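PDB 1R6V: fervidolysin from Fervidobacterium pennivorans, which breaks down keratin into peptides as a subtilisin-like serine protease, allowing its bacterium to grow on native feathers. Local coordinates for residues A[491-495]-A[496-500]; A[271-275]-A[276-280]; A[399-403]-A[404-408]. The protein carries 1 engineered substitution. All coordinates share one frame; numbering follows the deposited sequence.

Interaction 1: residues A[491-495]-A[496-500]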
loop_
_atom_site.group_PDB
_atom_site.type_symbol
_atom_site.label_atom_id
_atom_site.label_comp_id
_atom_site.label_asym_id
_atom_site.label_seq_id
_atom_site.Cartn_x
_atom_site.Cartn_y
_atom_site.Cartn_z
ATOM N N PRO A 491 -4.380 2.811 10.905
ATOM C CA PRO A 491 -3.633 2.725 12.161
ATOM C C PRO A 491 -2.793 3.933 12.508
ATOM O O PRO A 491 -2.202 4.576 11.637
ATOM C CB PRO A 491 -2.768 1.481 11.975
ATOM C CG PRO A 491 -2.521 1.450 10.494
ATOM C CD PRO A 491 -3.791 1.958 9.855
ATOM N N HIS A 492 -2.773 4.238 13.799
ATOM C CA HIS A 492 -1.944 5.310 14.314
ATOM C C HIS A 492 -2.049 6.641 13.600
ATOM O O HIS A 492 -1.053 7.314 13.409
ATOM C CB HIS A 492 -0.504 4.801 14.331
ATOM C CG HIS A 492 -0.335 3.611 15.217
ATOM N ND1 HIS A 492 -0.208 3.729 16.585
ATOM C CD2 HIS A 492 -0.428 2.285 14.959
ATOM C CE1 HIS A 492 -0.244 2.526 17.132
ATOM N NE2 HIS A 492 -0.379 1.635 16.168
ATOM N N ILE A 493 -3.272 7.022 13.249
ATOM C CA ILE A 493 -3.514 8.294 12.598
ATOM C C ILE A 493 -3.894 9.337 13.662
ATOM O O ILE A 493 -4.142 9.007 14.825
ATOM C CB ILE A 493 -4.673 8.225 11.554
ATOM C CG1 ILE A 493 -6.000 7.861 12.229
ATOM C CG2 ILE A 493 -4.329 7.197 10.460
ATOM C CD1 ILE A 493 -7.229 8.166 11.337
ATOM N N ASP A 494 -3.921 10.598 13.248
ATOM C CA ASP A 494 -4.294 11.695 14.147
ATOM C C ASP A 494 -5.746 11.607 14.619
ATOM O O ASP A 494 -6.645 11.187 13.873
ATOM C CB ASP A 494 -4.204 13.062 13.443
ATOM C CG ASP A 494 -2.798 13.531 13.201
ATOM O OD1 ASP A 494 -1.845 12.927 13.743
ATOM O OD2 ASP A 494 -2.651 14.545 12.465
ATOM N N SER A 495 -5.982 12.047 15.849
ATOM C CA SER A 495 -7.355 12.134 16.322
ATOM C C SER A 495 -7.755 13.537 15.817
ATOM O O SER A 495 -6.888 14.337 15.468
ATOM C CB SER A 495 -7.416 12.078 17.844
ATOM O OG SER A 495 -6.584 13.074 18.417
ATOM N N GLY A 496 -9.044 13.833 15.767
ATOM C CA GLY A 496 -9.473 15.138 15.299
ATOM C C GLY A 496 -10.668 15.086 14.366
ATOM O O GLY A 496 -11.294 14.040 14.181
ATOM N N THR A 497 -10.966 16.222 13.751
ATOM C CA THR A 497 -12.109 16.342 12.853
ATOM C C THR A 497 -11.727 16.203 11.384
ATOM O O THR A 497 -10.791 16.849 10.901
ATOM C CB THR A 497 -12.806 17.710 13.073
ATOM O OG1 THR A 497 -13.150 17.854 14.464
ATOM C CG2 THR A 497 -14.056 17.812 12.226
ATOM N N TYR A 498 -12.465 15.345 10.681
ATOM C CA TYR A 498 -12.241 15.088 9.266
ATOM C C TYR A 498 -13.523 15.090 8.468
ATOM O O TYR A 498 -14.593 14.837 9.000
ATOM C CB TYR A 498 -11.666 13.696 9.030
ATOM C CG TYR A 498 -10.351 13.417 9.690
ATOM C CD1 TYR A 498 -10.293 13.054 11.029
ATOM C CD2 TYR A 498 -9.162 13.466 8.955
ATOM C CE1 TYR A 498 -9.081 12.732 11.619
ATOM C CE2 TYR A 498 -7.949 13.148 9.535
ATOM C CZ TYR A 498 -7.922 12.778 10.869
ATOM O OH TYR A 498 -6.732 12.412 11.433
ATOM N N ASP A 499 -13.343 15.310 7.187
ATOM C CA ASP A 499 -14.454 15.228 6.260
ATOM C C ASP A 499 -14.104 13.905 5.596
ATOM O O ASP A 499 -13.068 13.793 4.958
ATOM C CB ASP A 499 -14.418 16.352 5.236
ATOM C CG ASP A 499 -14.867 17.670 5.818
ATOM O OD1 ASP A 499 -15.491 17.667 6.903
ATOM O OD2 ASP A 499 -14.606 18.705 5.183
ATOM N N ILE A 500 -14.967 12.939 5.754
ATOM C CA ILE A 500 -14.708 11.604 5.225
ATOM C C ILE A 500 -15.604 11.290 4.035
ATOM O O ILE A 500 -16.830 11.355 4.143
ATOM C CB ILE A 500 -14.920 10.544 6.339
ATOM C CG1 ILE A 500 -13.979 10.829 7.516
ATOM C CG2 ILE A 500 -14.615 9.148 5.799
ATOM C CD1 ILE A 500 -14.152 9.881 8.704
#

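Interaction 2: residues A[271-275]-A[276-280]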
loop_
_atom_site.group_PDB
_atom_site.type_symbol
_atom_site.label_atom_id
_atom_site.label_comp_id
_atom_site.label_asym_id
_atom_site.label_seq_id
_atom_site.Cartn_x
_atom_site.Cartn_y
_atom_site.Cartn_z
ATOM N N TRP A 271 3.470 3.085 -7.674
ATOM C CA TRP A 271 2.062 3.438 -7.822
ATOM C C TRP A 271 1.057 2.435 -7.224
ATOM O O TRP A 271 0.033 2.821 -6.646
ATOM C CB TRP A 271 1.744 3.618 -9.322
ATOM C CG TRP A 271 0.272 3.583 -9.641
ATOM C CD1 TRP A 271 -0.609 4.619 -9.565
ATOM C CD2 TRP A 271 -0.502 2.427 -10.016
ATOM N NE1 TRP A 271 -1.879 4.185 -9.862
ATOM C CE2 TRP A 271 -1.843 2.847 -10.142
ATOM C CE3 TRP A 271 -0.187 1.086 -10.252
ATOM C CZ2 TRP A 271 -2.874 1.965 -10.491
ATOM C CZ3 TRP A 271 -1.214 0.207 -10.600
ATOM C CH2 TRP A 271 -2.539 0.653 -10.716
ATOM N N GLY A 272 1.362 1.153 -7.350
ATOM C CA GLY A 272 0.434 0.126 -6.903
ATOM C C GLY A 272 -0.008 0.037 -5.460
ATOM O O GLY A 272 0.828 -0.033 -4.568
ATOM N N TYR A 273 -1.324 0.046 -5.231
ATOM C CA TYR A 273 -1.864 -0.104 -3.876
ATOM C C TYR A 273 -1.850 -1.605 -3.674
ATOM O O TYR A 273 -2.568 -2.334 -4.360
ATOM C CB TYR A 273 -3.316 0.365 -3.787
ATOM C CG TYR A 273 -3.889 0.345 -2.383
ATOM C CD1 TYR A 273 -3.926 1.503 -1.616
ATOM C CD2 TYR A 273 -4.426 -0.825 -1.831
ATOM C CE1 TYR A 273 -4.493 1.510 -0.350
ATOM C CE2 TYR A 273 -4.996 -0.828 -0.559
ATOM C CZ TYR A 273 -5.027 0.353 0.172
ATOM O OH TYR A 273 -5.622 0.385 1.411
ATOM N N SER A 274 -1.049 -2.068 -2.729
ATOM C CA SER A 274 -0.939 -3.503 -2.475
ATOM C C SER A 274 -1.604 -3.877 -1.171
ATOM O O SER A 274 -1.301 -3.292 -0.128
ATOM C CB SER A 274 0.547 -3.894 -2.427
ATOM O OG SER A 274 0.760 -5.180 -1.864
ATOM N N TYR A 275 -2.521 -4.838 -1.215
ATOM C CA TYR A 275 -3.159 -5.263 0.026
ATOM C C TYR A 275 -2.167 -6.019 0.878
ATOM O O TYR A 275 -2.232 -6.001 2.118
ATOM C CB TYR A 275 -4.373 -6.132 -0.254
ATOM C CG TYR A 275 -5.563 -5.308 -0.674
ATOM C CD1 TYR A 275 -5.744 -4.939 -2.002
ATOM C CD2 TYR A 275 -6.503 -4.879 0.269
ATOM C CE1 TYR A 275 -6.838 -4.167 -2.387
ATOM C CE2 TYR A 275 -7.600 -4.105 -0.109
ATOM C CZ TYR A 275 -7.754 -3.762 -1.441
ATOM O OH TYR A 275 -8.859 -3.046 -1.834
ATOM N N THR A 276 -1.251 -6.714 0.214
ATOM C CA THR A 276 -0.222 -7.456 0.919
ATOM C C THR A 276 0.715 -6.516 1.662
ATOM O O THR A 276 1.026 -6.736 2.838
ATOM C CB THR A 276 0.601 -8.311 -0.060
ATOM O OG1 THR A 276 -0.258 -9.297 -0.629
ATOM C CG2 THR A 276 1.764 -9.031 0.663
ATOM N N MET A 277 1.165 -5.461 0.987
ATOM C CA MET A 277 2.069 -4.525 1.648
ATOM C C MET A 277 1.368 -3.783 2.793
ATOM O O MET A 277 1.995 -3.469 3.811
ATOM C CB MET A 277 2.640 -3.516 0.645
ATOM C CG MET A 277 3.878 -2.773 1.190
ATOM S SD MET A 277 5.336 -3.851 1.582
ATOM C CE MET A 277 5.605 -4.610 -0.202
ATOM N N LYS A 278 0.075 -3.516 2.619
ATOM C CA LYS A 278 -0.735 -2.831 3.634
ATOM C C LYS A 278 -0.716 -3.729 4.864
ATOM O O LYS A 278 -0.466 -3.289 5.991
ATOM C CB LYS A 278 -2.183 -2.676 3.139
ATOM C CG LYS A 278 -3.164 -2.000 4.116
ATOM C CD LYS A 278 -3.011 -0.497 4.080
ATOM C CE LYS A 278 -4.185 0.216 4.747
ATOM N NZ LYS A 278 -4.249 0.017 6.232
ATOM N N GLU A 279 -0.968 -5.011 4.626
ATOM C CA GLU A 279 -0.987 -5.979 5.724
ATOM C C GLU A 279 0.350 -6.065 6.445
ATOM O O GLU A 279 0.409 -6.181 7.668
ATOM C CB GLU A 279 -1.354 -7.377 5.216
ATOM C CG GLU A 279 -2.806 -7.602 4.939
ATOM C CD GLU A 279 -3.675 -7.450 6.183
ATOM O OE1 GLU A 279 -3.559 -8.246 7.135
ATOM O OE2 GLU A 279 -4.483 -6.525 6.196
ATOM N N ALA A 280 1.441 -6.018 5.689
ATOM C CA ALA A 280 2.761 -6.097 6.290
ATOM C C ALA A 280 3.067 -4.849 7.131
ATOM O O ALA A 280 3.619 -4.945 8.231
ATOM C CB ALA A 280 3.802 -6.267 5.206
#

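Interaction 3: residues A[399-403]-A[404-408]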
loop_
_atom_site.group_PDB
_atom_site.type_symbol
_atom_site.label_atom_id
_atom_site.label_comp_id
_atom_site.label_asym_id
_atom_site.label_seq_id
_atom_site.Cartn_x
_atom_site.Cartn_y
_atom_site.Cartn_z
ATOM N N PRO A 399 10.260 3.943 26.238
ATOM C CA PRO A 399 10.081 2.560 25.803
ATOM C C PRO A 399 8.655 2.092 25.590
ATOM O O PRO A 399 8.418 1.167 24.818
ATOM C CB PRO A 399 10.827 1.768 26.874
ATOM C CG PRO A 399 10.680 2.607 28.087
ATOM C CD PRO A 399 10.896 4.003 27.565
ATOM N N ASN A 400 7.700 2.735 26.251
ATOM C CA ASN A 400 6.318 2.316 26.080
ATOM C C ASN A 400 5.544 3.081 25.008
ATOM O O ASN A 400 4.333 2.899 24.864
ATOM C CB ASN A 400 5.560 2.396 27.414
ATOM C CG ASN A 400 6.140 1.477 28.472
ATOM O OD1 ASN A 400 6.674 0.413 28.161
ATOM N ND2 ASN A 400 6.024 1.878 29.733
ATOM N N ALA A 401 6.227 3.915 24.232
ATOM C CA ALA A 401 5.516 4.682 23.210
ATOM C C ALA A 401 4.869 3.850 22.118
ATOM O O ALA A 401 5.430 2.861 21.650
ATOM C CB ALA A 401 6.452 5.710 22.565
ATOM N N LYS A 402 3.679 4.279 21.713
ATOM C CA LYS A 402 2.962 3.624 20.622
ATOM C C LYS A 402 3.402 4.414 19.400
ATOM O O LYS A 402 3.815 5.565 19.528
ATOM C CB LYS A 402 1.455 3.744 20.831
ATOM C CG LYS A 402 0.991 2.940 22.030
ATOM C CD LYS A 402 -0.468 3.152 22.335
ATOM C CE LYS A 402 -0.924 2.184 23.417
ATOM N NZ LYS A 402 -0.071 2.267 24.643
ATOM N N PRO A 403 3.332 3.815 18.202
ATOM C CA PRO A 403 3.757 4.563 17.019
ATOM C C PRO A 403 3.153 5.954 16.828
ATOM O O PRO A 403 3.872 6.898 16.484
ATOM C CB PRO A 403 3.448 3.591 15.876
ATOM C CG PRO A 403 3.795 2.257 16.532
ATOM C CD PRO A 403 3.096 2.394 17.878
ATOM N N TRP A 404 1.854 6.112 17.065
ATOM C CA TRP A 404 1.266 7.434 16.884
ATOM C C TRP A 404 1.856 8.443 17.871
ATOM O O TRP A 404 1.981 9.627 17.556
ATOM C CB TRP A 404 -0.264 7.396 17.009
ATOM C CG TRP A 404 -0.836 7.221 18.403
ATOM C CD1 TRP A 404 -1.363 6.077 18.934
ATOM C CD2 TRP A 404 -1.032 8.244 19.392
ATOM N NE1 TRP A 404 -1.881 6.326 20.186
ATOM C CE2 TRP A 404 -1.691 7.646 20.486
ATOM C CE3 TRP A 404 -0.713 9.608 19.455
ATOM C CZ2 TRP A 404 -2.040 8.367 21.632
ATOM C CZ3 TRP A 404 -1.056 10.318 20.592
ATOM C CH2 TRP A 404 -1.715 9.698 21.664
ATOM N N GLN A 405 2.240 7.976 19.055
ATOM C CA GLN A 405 2.811 8.888 20.036
ATOM C C GLN A 405 4.170 9.397 19.578
ATOM O O GLN A 405 4.509 10.562 19.781
ATOM C CB GLN A 405 2.948 8.199 21.392
ATOM C CG GLN A 405 1.623 7.864 22.051
ATOM C CD GLN A 405 1.815 7.185 23.407
ATOM O OE1 GLN A 405 2.285 6.053 23.487
ATOM N NE2 GLN A 405 1.455 7.883 24.472
ATOM N N ILE A 406 4.954 8.517 18.969
ATOM C CA ILE A 406 6.257 8.928 18.469
ATOM C C ILE A 406 6.057 9.939 17.353
ATOM O O ILE A 406 6.717 10.988 17.329
ATOM C CB ILE A 406 7.066 7.715 17.939
ATOM C CG1 ILE A 406 7.472 6.812 19.114
ATOM C CG2 ILE A 406 8.300 8.214 17.137
ATOM C CD1 ILE A 406 8.434 7.479 20.120
ATOM N N ARG A 407 5.144 9.652 16.418
ATOM C CA ARG A 407 4.932 10.595 15.338
ATOM C C ARG A 407 4.437 11.936 15.870
ATOM O O ARG A 407 4.942 12.977 15.468
ATOM C CB ARG A 407 3.936 10.066 14.304
ATOM C CG ARG A 407 3.709 11.039 13.142
ATOM C CD ARG A 407 2.811 10.420 12.074
ATOM N NE ARG A 407 1.512 10.005 12.606
ATOM C CZ ARG A 407 0.534 10.842 12.936
ATOM N NH1 ARG A 407 0.697 12.156 12.780
ATOM N NH2 ARG A 407 -0.599 10.363 13.432
ATOM N N LYS A 408 3.454 11.916 16.772
ATOM C CA LYS A 408 2.963 13.195 17.281
ATOM C C LYS A 408 4.015 13.965 18.049
ATOM O O LYS A 408 4.004 15.193 18.044
ATOM C CB LYS A 408 1.722 13.007 18.165
ATOM C CG LYS A 408 0.486 12.499 17.421
ATOM C CD LYS A 408 0.135 13.326 16.160
ATOM C CE LYS A 408 0.069 14.818 16.426
ATOM N NZ LYS A 408 -0.312 15.553 15.167
HETATM O O HOH W 1 2.268 4.225 25.501
#

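Interaction 1: residues A[491-495]-A[496-500]
Tyr498 reaches back to Asp494 because its CG stands opposite the carbonyl carbon at chi1 -60°. The ring is carried past Gly496 and Ser495, and its hydroxyl arrives at the backbone of Asp494. Tyr498 OH donates to Asp494 O at 2.7 Å. The acceptor sits at the edge of the phenol ring, near its plane. The hydroxyl comes to the carbonyl from above its plane, 46° out of it. It also rests against the side chain of Asp494, with Tyr498 OH 3.3 Å from Asp494 CB. Ile493 CD1 approaches more loosely, 4.3 Å from Tyr498 OH.

A tyrosine bonded to the backbone four residues earlier, at the start of an antiparallel strand, is a tyrosine corner. Here it braces the arch between strands 487-494 and 496-505, which belong to different sheets of the Ig-like domain. Gly496, two residues before the tyrosine, has a positive phi of 137°, a conformation open to glycine and little else.

The Asp494 carboxylate takes no part in the tyrosine bond. It forms salt bridges with Arg407 of the catalytic domain and with Arg472. One buried residue thus uses its carbonyl to fix the arch and its side chain to pair with two arginines, which probably stabilise its negative charge.

Interaction 2: residues A[271-275]-A[276-280]
Lys278 folds back over the residues that lead into its helix. Its CB lies against the carbonyl oxygens of Ser274 and Tyr275, with Lys278 CB 3.4 Å from Ser274 O. CG stands opposite the backbone N, and the chain then bends at chi2, 80°, toward Tyr273. CD passes the phenol oxygen, Lys278 CD to Tyr273 OH being 3.8 Å. CE comes nearer, Lys278 CE to Tyr273 OH being 3.6 Å. The two side chains run obliquely past each other. A second bend, at chi4, delivers NZ to a salt bridge with Asp282 and a hydrogen bond with Arg489 O. The Tyr273 hydroxyl is bonded to Lys481 N.

The backbone here starts helix 275-286 of the subtilisin-like domain, and Ser274 is its N-cap. Ser274 OG accepts from Met277 N at 2.9 Å, and the N-H points almost straight at it, at 167°. The serine CB also packs on the methionine, with Ser274 CB 3.7 Å from Met277 CB. The first helical turn follows: Lys278 N donates to Ser274 O at 3.1 Å, and Glu279 N to Tyr275 O at 3.0 Å. Glu279 CG folds over this second carbonyl, 3.3 Å from Tyr275 O. Tyr273 CE2 sits over the centre of one face of the Tyr275 ring, whose hydroxyl is bonded to Thr482 O. Glu93 of the propeptide domain meets the same helix end. Its carboxylate accepts from Tyr275 N and is hydrogen-bonded to Thr276 OG1, consistent with the way acidic residues of subtilisin propeptides cap the N-terminal ends of two surface helices of the protease.

Interaction 3: residues A[399-403]-A[404-408]
Trp404 and Lys402 lie side by side and point the same way, with Lys402 CD 4.1 Å from Trp404 NE1. The methylene Gln405 CG covers one face of the indole, 3.5 Å above its plane and over its centre. At the edge, in plane, lies Lys408 CG. The Gln405 amide is a second flat group. Lys402 N donates to Gln405 OE1 at 2.9 Å, in the plane of the amide and on a lone pair. With CG beside its own backbone N (chi1 -67°) and the chain extended beyond it, the amide reaches back to this N-H. A water also donates to Gln405 OE1, at 2.7 Å. That water bonds to Asn400 O as well, and it accepts from Lys402 NZ. Gln405 NE2 is held by Pro442 O, so both ends of the amide are engaged and its flip is fixed.

Lys402 is the N-cap of helix 403-413 in the subtilisin-like domain. The glutamine, three residues on, bonds back to the N-cap N-H as in one half of a capping box. Pro403 fills the first helical position, where no N-H is needed. The helical bonds begin with Ile406 N to Lys402 O at 3.2 Å and Arg407 N to Pro403 O at 3.0 Å. One residue before the cap, Ala401 CB meets Ile406 CD1 at 3.6 Å. This isoleucine also packs on Val391, Leu394 and Leu395 of helix 380-397, joining the two consecutive helices. Trp404 N, near the helix start, donates to His492 ND1 of the Ig-like domain.

Overall arrangement
All three contacts are local, so none encloses another and none cross. From the N terminus, interaction 2 comes first and closes the turn from strand 263-269 into helix 275-286. Interaction 3 follows in the same protease domain, closing the turn between helices 380-397 and 403-413. The two do not touch, their nearest atoms being about 11 Å apart. Interaction 1 comes last, at the arch between two sheets of the Ig-like domain. It touches both others. Pro491 packs on Lys278 of interaction 2, and residues 492-494 meet helix 403-413 of interaction 3. Together they tie this beta-sandwich to two helices of the catalytic domain.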